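PDB 3AII: glutamyl-tRNA synthetase, which probably activates glutamate with ATP to form Glu-AMP and then transfers the glutamyl group to the acceptor end of tRNA. Local coordinates for residues Y178-I183 against R221-F226; G186-C191 against A233-K238. All coordinates share one frame; numbering follows the deposited sequence.

Both interactions lie in one zinc-bearing part of the catalytic region, their centres about 9 Å apart, and both are largely buried. Interaction 1 joins two helices through side chains alone, centred on one indole packed against aliphatic groups, with a polar outer margin formed by Glu180 and Arg223; it buries 233 Å². Interaction 2 pairs the strands that follow those helices in the chain, buries 585 Å², and rests on five backbone hydrogen bonds, with Cys191 as a zinc ligand at one end. The segments alternate along the sequence, and the two contacts touch directly: Leu182 CD2 packs 3.6 Å from Ala188 CB, and Arg221 NH1 probably hydrogen-bonds to Val190 O.

Interaction 1: Y178-I183 against R221-F226; sequences YTEKLI and RWREMF
The indole of Trp222 is sandwiched between Thr179 and Phe226. On one face sits the Thr179 methyl, a CH-pi contact in which CG2 lies 3.6 Å from the centroid of the six-membered ring and only 2° off its normal. Phe226 CE1, from the last residue of 221-226, touches the opposite face near the rim. At the pyrrole edge, close to the ring plane, comes the Glu180 carboxylate, turned 74° against the indole, with OE2 3.3 Å from Trp222 CD1.

A water joins these two residues: it donates to Glu180 OE2 at 2.9 Å and accepts from Trp222 NE1 at 2.8 Å, so the indole N-H has a partner at this edge. The same carboxylate faces Arg223, but OE2 to NH2 is a long salt bridge of 3.9 Å, and the oxygen stands well out of the guanidinium plane. The attraction is therefore one of charge, with no N-H aimed at the oxygen. Ile183 adds a looser apolar touch, its CD1 4.1 Å from Trp222 CB.

Two torsions bring the methyl and the indole together. Thr179 carries CG2 anti to its backbone N, which leaves OG1, beside that N, to hydrogen-bond Tyr175 O within its own helix while the methyl meets the ring. Trp222 likewise has CG opposite N, at 163°, reaching across to helix 172-184.

Helices 172-184 and 215-224 thus meet over the small antiparallel sheet: Trp222 also rests on Val190 of strand 188-191 and, with Thr179, on Met254 of strand 252-256, while Phe276 of helix 274-284 packs against Thr179.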
# COMPACT_ATOMS: atom_id res chain seq x y z
N TYR A 178 -5.89 29.80 15.87
CA TYR A 178 -4.86 29.38 16.80
C TYR A 178 -3.50 30.01 16.53
O TYR A 178 -2.68 30.07 17.42
CB TYR A 178 -4.82 27.84 16.97
CG TYR A 178 -5.98 27.43 17.83
CD1 TYR A 178 -5.88 27.49 19.21
CD2 TYR A 178 -7.20 27.09 17.27
CE1 TYR A 178 -6.96 27.17 20.02
CE2 TYR A 178 -8.29 26.78 18.08
CZ TYR A 178 -8.15 26.82 19.45
OH TYR A 178 -9.22 26.51 20.26
N THR A 179 -3.28 30.48 15.30
CA THR A 179 -2.10 31.32 15.05
C THR A 179 -2.20 32.63 15.83
O THR A 179 -1.22 33.06 16.45
CB THR A 179 -1.94 31.62 13.55
OG1 THR A 179 -1.64 30.39 12.87
CG2 THR A 179 -0.80 32.61 13.31
N GLU A 180 -3.36 33.27 15.77
CA GLU A 180 -3.60 34.52 16.51
C GLU A 180 -3.46 34.29 18.02
O GLU A 180 -2.87 35.10 18.73
CB GLU A 180 -4.96 35.12 16.16
CG GLU A 180 -5.07 35.57 14.70
CD GLU A 180 -6.02 36.74 14.49
OE1 GLU A 180 -6.85 37.02 15.38
OE2 GLU A 180 -5.93 37.38 13.42
N LYS A 181 -3.98 33.17 18.51
CA LYS A 181 -3.88 32.87 19.93
C LYS A 181 -2.44 32.63 20.34
O LYS A 181 -2.00 33.08 21.41
CB LYS A 181 -4.75 31.66 20.31
CG LYS A 181 -6.24 32.01 20.39
CD LYS A 181 -7.09 30.79 20.75
CE LYS A 181 -8.58 31.15 20.76
NZ LYS A 181 -9.42 29.96 21.04
N LEU A 182 -1.69 31.93 19.49
CA LEU A 182 -0.30 31.63 19.78
C LEU A 182 0.52 32.92 19.84
O LEU A 182 1.38 33.09 20.70
CB LEU A 182 0.27 30.69 18.72
CG LEU A 182 1.73 30.24 18.85
CD1 LEU A 182 1.96 29.50 20.16
CD2 LEU A 182 2.14 29.38 17.65
N ILE A 183 0.27 33.82 18.89
CA ILE A 183 0.88 35.15 18.90
C ILE A 183 0.51 35.96 20.15
O ILE A 183 1.37 36.61 20.75
CB ILE A 183 0.50 35.92 17.62
CG1 ILE A 183 1.15 35.27 16.39
CG2 ILE A 183 0.92 37.39 17.72
CD1 ILE A 183 0.69 35.90 15.06
N ARG A 221 1.16 42.28 11.17
CA ARG A 221 1.96 41.60 10.16
C ARG A 221 1.27 40.32 9.70
O ARG A 221 1.32 39.96 8.53
CB ARG A 221 3.33 41.23 10.70
CG ARG A 221 4.27 42.41 10.94
CD ARG A 221 5.67 41.86 11.14
NE ARG A 221 6.70 42.90 11.16
CZ ARG A 221 8.00 42.64 11.12
NH1 ARG A 221 8.42 41.38 11.06
NH2 ARG A 221 8.89 43.63 11.14
N TRP A 222 0.64 39.64 10.65
CA TRP A 222 -0.09 38.40 10.36
C TRP A 222 -1.19 38.69 9.37
O TRP A 222 -1.33 38.00 8.35
CB TRP A 222 -0.64 37.78 11.66
CG TRP A 222 -1.73 36.75 11.48
CD1 TRP A 222 -3.02 36.83 11.92
CD2 TRP A 222 -1.62 35.49 10.80
NE1 TRP A 222 -3.72 35.71 11.57
CE2 TRP A 222 -2.89 34.87 10.88
CE3 TRP A 222 -0.58 34.83 10.14
CZ2 TRP A 222 -3.15 33.61 10.33
CZ3 TRP A 222 -0.84 33.59 9.58
CH2 TRP A 222 -2.11 32.99 9.68
N ARG A 223 -1.97 39.74 9.63
CA ARG A 223 -3.10 40.06 8.76
C ARG A 223 -2.60 40.46 7.38
O ARG A 223 -3.24 40.17 6.36
CB ARG A 223 -3.97 41.15 9.40
CG ARG A 223 -4.76 40.61 10.58
CD ARG A 223 -5.76 41.62 11.14
NE ARG A 223 -6.66 40.98 12.10
CZ ARG A 223 -6.88 41.43 13.33
NH1 ARG A 223 -6.29 42.53 13.76
NH2 ARG A 223 -7.71 40.77 14.13
N GLU A 224 -1.42 41.06 7.35
CA GLU A 224 -0.85 41.49 6.08
C GLU A 224 -0.43 40.32 5.20
O GLU A 224 -0.46 40.42 3.98
CB GLU A 224 0.35 42.39 6.32
CG GLU A 224 -0.00 43.72 6.95
CD GLU A 224 1.23 44.53 7.27
OE1 GLU A 224 1.10 45.58 7.94
OE2 GLU A 224 2.34 44.10 6.87
N MET A 225 -0.07 39.20 5.83
CA MET A 225 0.37 38.02 5.07
C MET A 225 -0.67 37.58 4.04
O MET A 225 -0.33 37.00 3.02
CB MET A 225 0.71 36.86 6.00
CG MET A 225 2.02 37.05 6.75
SD MET A 225 2.44 35.67 7.85
CE MET A 225 2.60 34.31 6.69
N PHE A 226 -1.93 37.90 4.30
CA PHE A 226 -3.01 37.46 3.45
C PHE A 226 -3.04 38.17 2.10
O PHE A 226 -3.78 37.75 1.20
CB PHE A 226 -4.34 37.58 4.20
CG PHE A 226 -4.51 36.53 5.25
CD1 PHE A 226 -3.82 36.61 6.45
CD2 PHE A 226 -5.31 35.42 5.00
CE1 PHE A 226 -3.95 35.62 7.41
CE2 PHE A 226 -5.45 34.43 5.96
CZ PHE A 226 -4.77 34.53 7.16
O HOH W 1 -6.44 35.24 11.49

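Interaction 2: G186-C191 against A233-K238; sequences GGAYVC and AVVRVK. With ZN (zinc ion), chain D.
Tyr189 and Arg236, a hydrogen-bonded antiparallel pair, cross obliquely on the sheet face they share with Cys191 and Val234. Arg236 CB lies over the phenol ring, 4.1 Å from its centroid and 23° off the normal, a CH-pi contact; Lys238 CG meets the ring edge, 3.5 Å from Tyr189 CD1. With chi1 at 59°, CG of Tyr189 sits between N and the carbonyl carbon, tipping the ring over the neighbouring strand. Arg236 runs extended past it, so that Cys191 CB lies in plane at the guanidinium edge. Asp250 takes both polar ends, through OD2 to Tyr189 OH and its backbone O to Arg236 NH1.

Strands 188-191 and 234-237 are neighbours in a four-stranded antiparallel sheet, with 188-191 at its edge. The bond from Arg236 N to Tyr189 O is nearly straight, 2.9 Å with 169° at the hydrogen. Cys191 SG, anti to its own N, binds zinc at 2.4 Å; Cys193, Cys208 and Cys210 complete the four-cysteine site.

On the other face, Val190 CG2 and Val235 CG2 approach to 4.2 Å, beside Ala188. Lys238 stretches back along Gly186, where waters link NZ to Gly186 O (2.8 Å from its water) and to Ala188 O, and NZ also bonds Arg211 O.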
# COMPACT_ATOMS: atom_id res chain seq x y z
N GLY A 186 2.42 35.07 23.06
CA GLY A 186 3.85 35.30 22.90
C GLY A 186 4.67 34.11 22.43
O GLY A 186 5.87 34.03 22.70
N GLY A 187 4.03 33.19 21.72
CA GLY A 187 4.69 31.97 21.31
C GLY A 187 5.03 31.90 19.83
O GLY A 187 5.54 30.90 19.36
N ALA A 188 4.75 32.98 19.12
CA ALA A 188 5.06 33.03 17.70
C ALA A 188 5.20 34.46 17.24
O ALA A 188 4.79 35.39 17.94
CB ALA A 188 3.98 32.32 16.89
N TYR A 189 5.79 34.64 16.07
CA TYR A 189 5.98 35.96 15.50
C TYR A 189 5.98 35.90 13.99
O TYR A 189 6.21 34.83 13.42
CB TYR A 189 7.27 36.60 16.03
CG TYR A 189 8.56 35.86 15.75
CD1 TYR A 189 8.94 34.75 16.51
CD2 TYR A 189 9.42 36.27 14.74
CE1 TYR A 189 10.12 34.10 16.27
CE2 TYR A 189 10.61 35.63 14.50
CZ TYR A 189 10.96 34.55 15.25
OH TYR A 189 12.15 33.90 14.99
N VAL A 190 5.70 37.04 13.35
CA VAL A 190 5.78 37.10 11.89
C VAL A 190 7.13 37.62 11.46
O VAL A 190 7.49 38.77 11.74
CB VAL A 190 4.68 37.96 11.29
CG1 VAL A 190 4.81 37.94 9.76
CG2 VAL A 190 3.31 37.45 11.73
N CYS A 191 7.87 36.77 10.76
CA CYS A 191 9.22 37.10 10.34
C CYS A 191 9.25 37.49 8.88
O CYS A 191 8.84 36.71 8.00
CB CYS A 191 10.16 35.93 10.57
SG CYS A 191 11.87 36.29 10.13
N ALA A 233 6.99 36.12 3.66
CA ALA A 233 6.93 36.23 5.12
C ALA A 233 6.45 34.89 5.65
O ALA A 233 5.72 34.17 4.97
CB ALA A 233 5.96 37.34 5.52
N VAL A 234 6.86 34.55 6.87
CA VAL A 234 6.41 33.32 7.52
C VAL A 234 6.05 33.62 8.97
O VAL A 234 6.48 34.63 9.54
CB VAL A 234 7.49 32.22 7.46
CG1 VAL A 234 7.68 31.75 6.03
CG2 VAL A 234 8.80 32.74 8.05
N VAL A 235 5.22 32.77 9.56
CA VAL A 235 5.08 32.74 11.00
C VAL A 235 6.04 31.70 11.56
O VAL A 235 6.11 30.57 11.06
CB VAL A 235 3.63 32.39 11.44
CG1 VAL A 235 3.51 32.38 12.97
CG2 VAL A 235 2.64 33.39 10.87
N ARG A 236 6.80 32.10 12.59
CA ARG A 236 7.74 31.21 13.27
C ARG A 236 7.32 30.99 14.71
O ARG A 236 6.90 31.92 15.38
CB ARG A 236 9.15 31.80 13.23
CG ARG A 236 9.72 31.84 11.83
CD ARG A 236 11.14 32.42 11.82
NE ARG A 236 11.70 32.34 10.46
CZ ARG A 236 12.19 31.23 9.92
NH1 ARG A 236 12.22 30.10 10.61
NH2 ARG A 236 12.67 31.25 8.69
N VAL A 237 7.41 29.75 15.16
CA VAL A 237 7.11 29.43 16.55
C VAL A 237 8.35 29.78 17.37
O VAL A 237 9.45 29.42 16.99
CB VAL A 237 6.80 27.95 16.70
CG1 VAL A 237 6.54 27.60 18.16
CG2 VAL A 237 5.60 27.57 15.82
N LYS A 238 8.18 30.47 18.49
CA LYS A 238 9.33 30.76 19.33
C LYS A 238 9.71 29.49 20.08
O LYS A 238 8.91 28.96 20.84
CB LYS A 238 9.02 31.89 20.31
CG LYS A 238 8.75 33.23 19.64
CD LYS A 238 8.57 34.37 20.65
CE LYS A 238 8.24 35.67 19.93
NZ LYS A 238 8.18 36.88 20.84
ZN ZN D . 12.81 38.13 11.25
O HOH W 2 7.51 35.99 23.80
O HOH W 3 5.19 36.67 20.26